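PDB 3KTY: probable methyltransferase from Bordetella pertussis, which probably binds S-adenosyl-L-methionine and transfers its methyl group to RNA, the deposited chain being the SpoU-type (SPOUT) methyltransferase domain of a longer protein. Local coordinates for residues F8-S19 and M34-R45; P99-L108 and H141-N149. One frame throughout, in Å; residues are numbered along the deposited sequence.

Interaction 1 (F8-S19 and M34-R45)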
loop_
_atom_site.group_PDB
_atom_site.type_symbol
_atom_site.label_atom_id
_atom_site.label_comp_id
_atom_site.label_asym_id
_atom_site.label_seq_id
_atom_site.Cartn_x
_atom_site.Cartn_y
_atom_site.Cartn_z
ATOM N N PHE A 8 -14.389 10.310 -7.733
ATOM C CA PHE A 8 -14.014 9.329 -6.749
ATOM C C PHE A 8 -15.223 8.622 -6.122
ATOM O O PHE A 8 -15.096 7.495 -5.647
ATOM C CB PHE A 8 -13.172 9.984 -5.659
ATOM C CG PHE A 8 -11.724 10.107 -6.021
ATOM C CD1 PHE A 8 -10.760 9.377 -5.332
ATOM C CD2 PHE A 8 -11.321 10.963 -7.051
ATOM C CE1 PHE A 8 -9.412 9.493 -5.675
ATOM C CE2 PHE A 8 -9.973 11.092 -7.404
ATOM C CZ PHE A 8 -9.013 10.360 -6.724
ATOM N N SER A 9 -16.387 9.272 -6.119
ATOM C CA SER A 9 -17.582 8.655 -5.520
ATOM C C SER A 9 -18.100 7.517 -6.384
ATOM O O SER A 9 -18.962 6.754 -5.967
ATOM C CB SER A 9 -18.679 9.685 -5.332
ATOM O OG SER A 9 -19.139 10.117 -6.602
ATOM N N ARG A 10 -17.534 7.381 -7.576
ATOM C CA ARG A 10 -17.999 6.409 -8.571
ATOM C C ARG A 10 -17.174 5.147 -8.600
ATOM O O ARG A 10 -17.323 4.294 -9.501
ATOM C CB ARG A 10 -18.021 7.061 -9.952
ATOM C CG ARG A 10 -19.086 8.138 -10.058
ATOM C CD ARG A 10 -18.794 8.969 -11.271
ATOM N NE ARG A 10 -18.854 8.184 -12.495
ATOM C CZ ARG A 10 -18.535 8.669 -13.687
ATOM N NH1 ARG A 10 -18.622 7.902 -14.768
ATOM N NH2 ARG A 10 -18.139 9.935 -13.789
ATOM N N VAL A 11 -16.306 5.028 -7.592
ATOM C CA VAL A 11 -15.546 3.820 -7.381
ATOM C C VAL A 11 -15.984 3.115 -6.104
ATOM O O VAL A 11 -16.107 3.747 -5.051
ATOM C CB VAL A 11 -13.990 4.125 -7.325
ATOM C CG1 VAL A 11 -13.234 2.887 -6.926
ATOM C CG2 VAL A 11 -13.476 4.664 -8.704
ATOM N N ARG A 12 -16.138 1.800 -6.177
ATOM C CA ARG A 12 -16.559 1.011 -5.006
ATOM C C ARG A 12 -15.656 -0.132 -4.726
ATOM O O ARG A 12 -15.221 -0.799 -5.665
ATOM C CB ARG A 12 -17.927 0.397 -5.260
ATOM C CG ARG A 12 -18.964 1.385 -5.014
ATOM C CD ARG A 12 -19.837 1.431 -6.168
ATOM N NE ARG A 12 -21.046 0.756 -5.821
ATOM C CZ ARG A 12 -22.230 1.335 -5.776
ATOM N NH1 ARG A 12 -22.390 2.616 -6.071
ATOM N NH2 ARG A 12 -23.244 0.608 -5.429
ATOM N N PHE A 13 -15.431 -0.411 -3.440
ATOM C CA PHE A 13 -14.607 -1.559 -3.022
ATOM C C PHE A 13 -15.441 -2.582 -2.282
ATOM O O PHE A 13 -16.024 -2.307 -1.237
ATOM C CB PHE A 13 -13.429 -1.108 -2.144
ATOM C CG PHE A 13 -12.550 -0.075 -2.804
ATOM C CD1 PHE A 13 -11.356 -0.436 -3.393
ATOM C CD2 PHE A 13 -12.956 1.240 -2.884
ATOM C CE1 PHE A 13 -10.556 0.507 -4.028
ATOM C CE2 PHE A 13 -12.171 2.183 -3.496
ATOM C CZ PHE A 13 -10.979 1.822 -4.072
ATOM N N ILE A 14 -15.461 -3.778 -2.839
ATOM C CA ILE A 14 -16.287 -4.851 -2.364
ATOM C C ILE A 14 -15.502 -5.988 -1.730
ATOM O O ILE A 14 -14.742 -6.679 -2.399
ATOM C CB ILE A 14 -17.180 -5.380 -3.499
ATOM C CG1 ILE A 14 -17.920 -4.187 -4.104
ATOM C CG2 ILE A 14 -18.178 -6.443 -2.938
ATOM C CD1 ILE A 14 -18.897 -4.547 -5.209
HETATM N N MSE A 15 -15.707 -6.180 -0.430
HETATM C CA MSE A 15 -15.091 -7.299 0.270
HETATM C C MSE A 15 -16.051 -8.471 0.420
HETATM O O MSE A 15 -17.104 -8.334 1.040
HETATM C CB MSE A 15 -14.681 -6.858 1.672
HETATM C CG MSE A 15 -13.548 -5.839 1.736
HETATM SE SE MSE A 15 -13.437 -5.221 3.586
HETATM C CE MSE A 15 -12.353 -6.681 4.386
ATOM N N THR A 16 -15.698 -9.624 -0.120
ATOM C CA THR A 16 -16.556 -10.787 0.069
ATOM C C THR A 16 -16.185 -11.716 1.249
ATOM O O THR A 16 -15.027 -12.091 1.455
ATOM C CB THR A 16 -16.667 -11.633 -1.203
ATOM O OG1 THR A 16 -15.416 -12.282 -1.442
ATOM C CG2 THR A 16 -17.068 -10.775 -2.397
ATOM N N GLN A 17 -17.200 -12.088 2.015
ATOM C CA GLN A 17 -17.021 -12.977 3.148
ATOM C C GLN A 17 -16.044 -12.449 4.206
ATOM O O GLN A 17 -15.351 -13.238 4.829
ATOM C CB GLN A 17 -16.569 -14.353 2.668
ATOM C CG GLN A 17 -17.685 -15.277 2.302
ATOM C CD GLN A 17 -17.978 -15.279 0.822
ATOM O OE1 GLN A 17 -18.928 -14.636 0.359
ATOM N NE2 GLN A 17 -17.172 -16.015 0.065
ATOM N N PRO A 18 -15.979 -11.117 4.413
ATOM C CA PRO A 18 -15.046 -10.654 5.443
ATOM C C PRO A 18 -15.278 -11.443 6.702
ATOM O O PRO A 18 -16.406 -11.577 7.141
ATOM C CB PRO A 18 -15.468 -9.198 5.684
ATOM C CG PRO A 18 -16.835 -9.079 5.077
ATOM C CD PRO A 18 -16.767 -9.998 3.891
ATOM N N SER A 19 -14.200 -11.944 7.271
ATOM C CA SER A 19 -14.265 -12.838 8.415
ATOM C C SER A 19 -13.835 -12.102 9.679
ATOM O O SER A 19 -14.374 -12.353 10.753
ATOM C CB SER A 19 -13.368 -14.048 8.155
ATOM O OG SER A 19 -13.301 -14.880 9.281
HETATM N N MSE A 34 -6.960 7.210 0.542
HETATM C CA MSE A 34 -6.816 7.357 -0.895
HETATM C C MSE A 34 -7.916 8.222 -1.499
HETATM O O MSE A 34 -7.973 8.414 -2.699
HETATM C CB MSE A 34 -6.777 5.965 -1.575
HETATM C CG MSE A 34 -5.513 5.105 -1.154
HETATM SE SE MSE A 34 -3.812 6.129 -1.407
HETATM C CE MSE A 34 -2.823 5.455 0.138
ATOM N N GLY A 35 -8.804 8.736 -0.667
ATOM C CA GLY A 35 -9.862 9.588 -1.166
ATOM C C GLY A 35 -11.169 8.879 -1.499
ATOM O O GLY A 35 -12.073 9.508 -2.011
ATOM N N PHE A 36 -11.298 7.596 -1.187
ATOM C CA PHE A 36 -12.547 6.898 -1.482
ATOM C C PHE A 36 -13.474 6.729 -0.272
ATOM O O PHE A 36 -13.023 6.521 0.852
ATOM C CB PHE A 36 -12.265 5.559 -2.141
ATOM C CG PHE A 36 -11.501 5.679 -3.441
ATOM C CD1 PHE A 36 -12.167 5.970 -4.629
ATOM C CD2 PHE A 36 -10.109 5.529 -3.480
ATOM C CE1 PHE A 36 -11.448 6.082 -5.863
ATOM C CE2 PHE A 36 -9.377 5.633 -4.721
ATOM C CZ PHE A 36 -10.052 5.908 -5.905
ATOM N N GLY A 37 -14.777 6.787 -0.500
ATOM C CA GLY A 37 -15.685 6.667 0.624
ATOM C C GLY A 37 -16.639 5.493 0.591
ATOM O O GLY A 37 -17.456 5.354 1.501
ATOM N N GLU A 38 -16.546 4.665 -0.453
ATOM C CA GLU A 38 -17.547 3.634 -0.740
ATOM C C GLU A 38 -17.083 2.205 -0.500
ATOM O O GLU A 38 -16.413 1.587 -1.337
ATOM C CB GLU A 38 -18.047 3.766 -2.185
ATOM C CG GLU A 38 -19.526 3.867 -2.314
ATOM C CD GLU A 38 -20.043 5.179 -1.784
ATOM O OE1 GLU A 38 -19.681 6.224 -2.374
ATOM O OE2 GLU A 38 -20.798 5.162 -0.778
ATOM N N LEU A 39 -17.494 1.662 0.630
ATOM C CA LEU A 39 -17.127 0.303 0.995
ATOM C C LEU A 39 -18.370 -0.588 1.096
ATOM O O LEU A 39 -19.340 -0.233 1.726
ATOM C CB LEU A 39 -16.398 0.299 2.331
ATOM C CG LEU A 39 -16.029 -1.078 2.913
ATOM C CD1 LEU A 39 -14.883 -1.734 2.177
ATOM C CD2 LEU A 39 -15.651 -0.891 4.358
ATOM N N VAL A 40 -18.286 -1.756 0.478
ATOM C CA VAL A 40 -19.358 -2.692 0.417
ATOM C C VAL A 40 -18.910 -4.059 0.919
ATOM O O VAL A 40 -17.869 -4.570 0.520
ATOM C CB VAL A 40 -19.873 -2.840 -1.060
ATOM C CG1 VAL A 40 -21.052 -3.831 -1.093
ATOM C CG2 VAL A 40 -20.311 -1.502 -1.618
ATOM N N LEU A 41 -19.704 -4.657 1.773
ATOM C CA LEU A 41 -19.447 -6.007 2.256
ATOM C C LEU A 41 -20.472 -6.998 1.705
ATOM O O LEU A 41 -21.662 -6.726 1.745
ATOM C CB LEU A 41 -19.601 -6.023 3.756
ATOM C CG LEU A 41 -18.710 -5.110 4.628
ATOM C CD1 LEU A 41 -18.816 -5.597 6.025
ATOM C CD2 LEU A 41 -17.276 -5.193 4.178
ATOM N N VAL A 42 -20.013 -8.140 1.206
ATOM C CA VAL A 42 -20.905 -9.206 0.783
ATOM C C VAL A 42 -20.770 -10.430 1.708
ATOM O O VAL A 42 -19.666 -10.942 1.920
ATOM C CB VAL A 42 -20.620 -9.624 -0.671
ATOM C CG1 VAL A 42 -21.302 -10.956 -1.002
ATOM C CG2 VAL A 42 -21.058 -8.520 -1.640
ATOM N N ALA A 43 -21.887 -10.867 2.277
ATOM C CA ALA A 43 -21.955 -12.089 3.084
ATOM C C ALA A 43 -20.942 -12.107 4.209
ATOM O O ALA A 43 -20.139 -13.012 4.301
ATOM C CB ALA A 43 -21.798 -13.349 2.212
ATOM N N PRO A 44 -20.979 -11.100 5.074
ATOM C CA PRO A 44 -19.971 -11.110 6.137
ATOM C C PRO A 44 -20.286 -12.218 7.122
ATOM O O PRO A 44 -21.433 -12.697 7.165
ATOM C CB PRO A 44 -20.138 -9.744 6.790
ATOM C CG PRO A 44 -21.562 -9.341 6.417
ATOM C CD PRO A 44 -21.761 -9.858 5.042
ATOM N N ARG A 45 -19.287 -12.646 7.890
ATOM C CA ARG A 45 -19.512 -13.713 8.857
ATOM C C ARG A 45 -20.625 -13.370 9.847
ATOM O O ARG A 45 -21.414 -14.238 10.263
ATOM C CB ARG A 45 -18.242 -14.001 9.651
ATOM C CG ARG A 45 -18.476 -15.154 10.640
ATOM C CD ARG A 45 -17.266 -15.497 11.425
ATOM N NE ARG A 45 -17.442 -16.701 12.246
ATOM C CZ ARG A 45 -16.617 -17.008 13.231
ATOM N NH1 ARG A 45 -16.790 -18.098 13.966
ATOM N NH2 ARG A 45 -15.607 -16.185 13.477
HETATM O O HOH W 1 -15.502 5.410 -3.281
HETATM O O HOH W 2 -15.965 7.633 -2.563
HETATM O O HOH W 3 -14.446 -13.621 12.982
#

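Interaction 2 (P99-L108 and H141-N149)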
loop_
_atom_site.group_PDB
_atom_site.type_symbol
_atom_site.label_atom_id
_atom_site.label_comp_id
_atom_site.label_asym_id
_atom_site.label_seq_id
_atom_site.Cartn_x
_atom_site.Cartn_y
_atom_site.Cartn_z
ATOM N N PRO A 99 -3.177 -12.337 -16.108
ATOM C CA PRO A 99 -4.313 -11.421 -16.297
ATOM C C PRO A 99 -3.783 -9.995 -16.279
ATOM O O PRO A 99 -2.569 -9.805 -16.053
ATOM C CB PRO A 99 -5.193 -11.668 -15.071
ATOM C CG PRO A 99 -4.247 -12.211 -14.025
ATOM C CD PRO A 99 -3.057 -12.827 -14.723
ATOM N N CYS A 100 -4.649 -9.009 -16.512
ATOM C CA CYS A 100 -4.160 -7.639 -16.481
ATOM C C CYS A 100 -3.777 -7.288 -15.030
ATOM O O CYS A 100 -4.349 -7.813 -14.078
ATOM C CB CYS A 100 -5.160 -6.654 -17.100
ATOM S SG CYS A 100 -6.273 -5.871 -15.937
ATOM N N ASP A 101 -2.781 -6.437 -14.863
ATOM C CA ASP A 101 -2.352 -6.091 -13.530
ATOM C C ASP A 101 -3.083 -4.866 -13.040
ATOM O O ASP A 101 -3.690 -4.138 -13.818
ATOM C CB ASP A 101 -0.821 -5.897 -13.446
ATOM C CG ASP A 101 -0.300 -4.715 -14.276
ATOM O OD1 ASP A 101 -0.967 -3.657 -14.429
ATOM O OD2 ASP A 101 0.835 -4.849 -14.763
ATOM N N ILE A 102 -2.985 -4.627 -11.743
ATOM C CA ILE A 102 -3.717 -3.554 -11.092
ATOM C C ILE A 102 -3.427 -2.201 -11.730
ATOM O O ILE A 102 -4.231 -1.296 -11.648
ATOM C CB ILE A 102 -3.394 -3.515 -9.566
ATOM C CG1 ILE A 102 -4.270 -2.509 -8.857
ATOM C CG2 ILE A 102 -1.891 -3.203 -9.308
ATOM C CD1 ILE A 102 -5.726 -2.914 -8.852
ATOM N N ARG A 103 -2.258 -2.053 -12.346
ATOM C CA ARG A 103 -1.906 -0.780 -12.969
ATOM C C ARG A 103 -2.663 -0.580 -14.311
ATOM O O ARG A 103 -3.174 0.485 -14.566
ATOM C CB ARG A 103 -0.384 -0.645 -13.097
ATOM C CG ARG A 103 0.100 0.423 -14.045
ATOM C CD ARG A 103 0.690 1.653 -13.353
ATOM N NE ARG A 103 1.348 1.444 -12.048
ATOM C CZ ARG A 103 2.618 1.733 -11.779
ATOM N NH1 ARG A 103 3.419 2.196 -12.744
ATOM N NH2 ARG A 103 3.089 1.575 -10.546
ATOM N N GLU A 104 -2.719 -1.626 -15.129
ATOM C CA GLU A 104 -3.598 -1.669 -16.297
ATOM C C GLU A 104 -5.083 -1.485 -15.893
ATOM O O GLU A 104 -5.840 -0.748 -16.524
ATOM C CB GLU A 104 -3.365 -2.978 -17.080
ATOM C CG GLU A 104 -1.916 -3.119 -17.572
ATOM C CD GLU A 104 -1.473 -4.552 -17.913
ATOM O OE1 GLU A 104 -1.886 -5.512 -17.230
ATOM O OE2 GLU A 104 -0.678 -4.711 -18.864
ATOM N N ALA A 105 -5.481 -2.120 -14.811
ATOM C CA ALA A 105 -6.856 -2.103 -14.418
ATOM C C ALA A 105 -7.243 -0.679 -14.017
ATOM O O ALA A 105 -8.294 -0.147 -14.439
ATOM C CB ALA A 105 -7.125 -3.136 -13.333
ATOM N N ALA A 106 -6.372 -0.028 -13.265
ATOM C CA ALA A 106 -6.578 1.380 -12.916
ATOM C C ALA A 106 -6.723 2.304 -14.136
ATOM O O ALA A 106 -7.614 3.149 -14.171
ATOM C CB ALA A 106 -5.483 1.874 -12.002
ATOM N N GLY A 107 -5.861 2.142 -15.139
ATOM C CA GLY A 107 -6.004 2.901 -16.385
ATOM C C GLY A 107 -7.357 2.694 -17.105
ATOM O O GLY A 107 -7.995 3.658 -17.550
ATOM N N LEU A 108 -7.780 1.437 -17.213
ATOM C CA LEU A 108 -9.120 1.081 -17.711
ATOM C C LEU A 108 -10.218 1.745 -16.890
ATOM O O LEU A 108 -11.138 2.300 -17.437
ATOM C CB LEU A 108 -9.312 -0.408 -17.643
ATOM C CG LEU A 108 -8.387 -1.176 -18.560
ATOM C CD1 LEU A 108 -8.430 -2.664 -18.199
ATOM C CD2 LEU A 108 -8.815 -0.906 -20.011
ATOM N N HIS A 141 -16.279 -8.219 -14.694
ATOM C CA HIS A 141 -15.930 -7.990 -16.094
ATOM C C HIS A 141 -14.521 -8.457 -16.378
ATOM O O HIS A 141 -14.263 -9.073 -17.410
ATOM C CB HIS A 141 -16.116 -6.529 -16.475
ATOM C CG HIS A 141 -17.521 -6.051 -16.293
ATOM N ND1 HIS A 141 -17.984 -5.534 -15.100
ATOM C CD2 HIS A 141 -18.577 -6.037 -17.144
ATOM C CE1 HIS A 141 -19.259 -5.213 -15.226
ATOM N NE2 HIS A 141 -19.641 -5.503 -16.459
ATOM N N ARG A 142 -13.623 -8.206 -15.433
ATOM C CA ARG A 142 -12.219 -8.553 -15.604
ATOM C C ARG A 142 -11.616 -9.126 -14.348
ATOM O O ARG A 142 -12.132 -8.895 -13.230
ATOM C CB ARG A 142 -11.421 -7.317 -15.968
ATOM C CG ARG A 142 -11.850 -6.680 -17.251
ATOM C CD ARG A 142 -11.208 -7.380 -18.419
ATOM N NE ARG A 142 -10.934 -6.384 -19.429
ATOM C CZ ARG A 142 -9.723 -6.030 -19.844
ATOM N NH1 ARG A 142 -9.621 -5.096 -20.771
ATOM N NH2 ARG A 142 -8.628 -6.609 -19.361
ATOM N N ILE A 143 -10.526 -9.870 -14.551
ATOM C CA ILE A 143 -9.653 -10.312 -13.478
ATOM C C ILE A 143 -8.463 -9.393 -13.498
ATOM O O ILE A 143 -7.929 -9.066 -14.565
ATOM C CB ILE A 143 -9.069 -11.693 -13.747
ATOM C CG1 ILE A 143 -9.492 -12.219 -15.128
ATOM C CG2 ILE A 143 -9.382 -12.632 -12.620
ATOM C CD1 ILE A 143 -10.768 -13.107 -15.142
ATOM N N CYS A 144 -8.021 -8.964 -12.333
ATOM C CA CYS A 144 -6.720 -8.332 -12.283
ATOM C C CYS A 144 -5.943 -8.894 -11.094
ATOM O O CYS A 144 -6.513 -9.573 -10.251
ATOM C CB CYS A 144 -6.822 -6.801 -12.305
ATOM S SG CYS A 144 -7.332 -6.095 -10.795
ATOM N N HIS A 145 -4.639 -8.676 -11.067
ATOM C CA HIS A 145 -3.828 -9.227 -9.990
ATOM C C HIS A 145 -2.773 -8.241 -9.521
ATOM O O HIS A 145 -2.419 -7.285 -10.222
ATOM C CB HIS A 145 -3.197 -10.575 -10.375
ATOM C CG HIS A 145 -1.931 -10.454 -11.152
ATOM N ND1 HIS A 145 -0.761 -11.074 -10.765
ATOM C CD2 HIS A 145 -1.640 -9.779 -12.290
ATOM C CE1 HIS A 145 0.192 -10.801 -11.641
ATOM N NE2 HIS A 145 -0.314 -10.016 -12.575
ATOM N N ILE A 146 -2.304 -8.462 -8.305
ATOM C CA ILE A 146 -1.224 -7.654 -7.769
ATOM C C ILE A 146 -0.035 -8.586 -7.797
ATOM O O ILE A 146 -0.019 -9.584 -7.070
ATOM C CB ILE A 146 -1.543 -7.198 -6.350
ATOM C CG1 ILE A 146 -2.842 -6.380 -6.350
ATOM C CG2 ILE A 146 -0.408 -6.403 -5.771
ATOM C CD1 ILE A 146 -3.025 -5.512 -5.139
ATOM N N PRO A 147 0.927 -8.312 -8.699
ATOM C CA PRO A 147 2.120 -9.153 -8.882
ATOM C C PRO A 147 3.135 -8.889 -7.763
ATOM O O PRO A 147 4.119 -8.199 -8.015
ATOM C CB PRO A 147 2.678 -8.685 -10.241
ATOM C CG PRO A 147 2.274 -7.203 -10.338
ATOM C CD PRO A 147 0.912 -7.145 -9.613
ATOM N N ALA A 148 2.885 -9.416 -6.563
ATOM C CA ALA A 148 3.770 -9.215 -5.423
ATOM C C ALA A 148 4.724 -10.371 -5.325
ATOM O O ALA A 148 4.572 -11.356 -6.032
ATOM C CB ALA A 148 2.992 -9.075 -4.140
ATOM N N ASN A 149 5.713 -10.251 -4.445
ATOM C CA ASN A 149 6.704 -11.305 -4.258
ATOM C C ASN A 149 6.075 -12.694 -4.252
ATOM O O ASN A 149 5.074 -12.930 -3.577
ATOM C CB ASN A 149 7.489 -11.078 -2.965
ATOM C CG ASN A 149 8.514 -12.165 -2.708
ATOM O OD1 ASN A 149 8.490 -13.220 -3.341
ATOM N ND2 ASN A 149 9.423 -11.912 -1.773
#

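Interaction 1 (F8-S19 and M34-R45)
Phe-36 lies between two other rings, Phe-8 CD1 over one face and Phe-13 over the other. Phe-13 meets it in a T-shaped pair, planes 68° apart: its CG sits beside its own N (chi1 -56°), a turn that brings CE2 within 3.6 Å of Phe-36 CG. Val-11 CB reaches Phe-36 CE1 at 3.5 Å, so flat and branched groups fill this end closely. Gly-35, in a Schellman motif closing the preceding helix, takes a positive phi that suits glycine. Parallel strands 11-16 and 39-42 then zip together, Met-15 N to Val-40 O at 2.9 Å and Gln-17 N to Val-42 O at 2.7 Å. The solvent side is looser. Arg-12 CG and Glu-38 CG run alongside at 3.7 Å. Their charged ends stay apart, Arg-12 NH1 to Glu-38 OE1 being 5.8 Å; one water bridges Phe-8 O and Gly-37 N, another Ser-19 O and Arg-45 NH2. Strand 11-16, helix 21-33 and strand 39-42 form a beta-alpha-beta unit; helix 21-33 together with helix 157-172 covers the face bearing Phe-13, beta-branched Ile-14 and Val-42 face helix 75-79, and strand 121-125 pairs with the other edge of 11-16.

Interaction 2 (P99-L108 and H141-N149)
Cys-100 O accepts a bent hydrogen bond from His-145 N (3.1 Å, 139° at the hydrogen), in the carbonyl plane, and also has the CA-H of Cys-144 against it. The pairing adds a short, weakly bonded strand at 100-101 to the parallel sheet of the SPOUT alpha-beta-alpha sandwich, beside strand 142-145. One step on, Ile-102 N donates to His-145 O at 3.1 Å, tilted from the carbonyl plane, and the chain turns directly into helix 102-115. Asp-101 is the N-cap: its short carboxylate takes the N-H of Glu-104, with Asp-101 OD1 to Glu-104 N at 2.8 Å, satisfying an amide that the first helical turn cannot bond itself. In one of the two conformers modelled for Glu-104, its carboxylate accepts from Asp-101 N, completing a capping box. Asp-101 OD2 turns instead to Tyr-170 of the second subunit.

The first turns of the helix, 102-108, run back over strand 142-145, their directions 134° apart. Small Ala-105 and Cys-144 allow the approach, their CB atoms 3.8 Å apart; Ile-102 CD1 is the larger apolar group beside Cys-144 SG, at 4.1 Å. On the opposite face of the sheet from Cys-144, His-145 has its CG between the backbone N and the carbonyl carbon (chi1 83°), a placement that sets the imidazole loosely between two prolines: CD of the poorly ordered Pro-99 lies over one face and Pro-147 N over the opposite one. Both contacts are offset toward the ring's rim; Pro-147 centres an inverse gamma turn by which the chain leaves strand 142-145. At the exposed end the long chain of Arg-142, bent at chi2 and chi3, brings its guanidinium under a leucine methyl, Leu-108 CD1 sitting over one face and 3.7 Å from Arg-142 NH1.

From the N terminus, interaction 1 closes first: residues 8-19 meet 34-45 after a single intervening helix, 21-33. Interaction 2 opens later and closes a longer loop, in which the rest of helix 102-115 leads to strand 121-125, which inserts next to 11-16, and then helix 134-138 before strand 142-145. The two contacts are in series, neither enclosing nor crossing the other. Within one chain they do not touch, their centres about 18 Å and nearest atoms about 8 Å apart; strands 121-125 and 84-89 lie between them in one sheet. Interaction 1 thus ties two adjoining strands; interaction 2 joins edge strand 100-101 and the start of helix 102-115 to strand 142-145. Across the dimer, Asn-149 of segment 141-149 packs on Gly-35 of the second subunit.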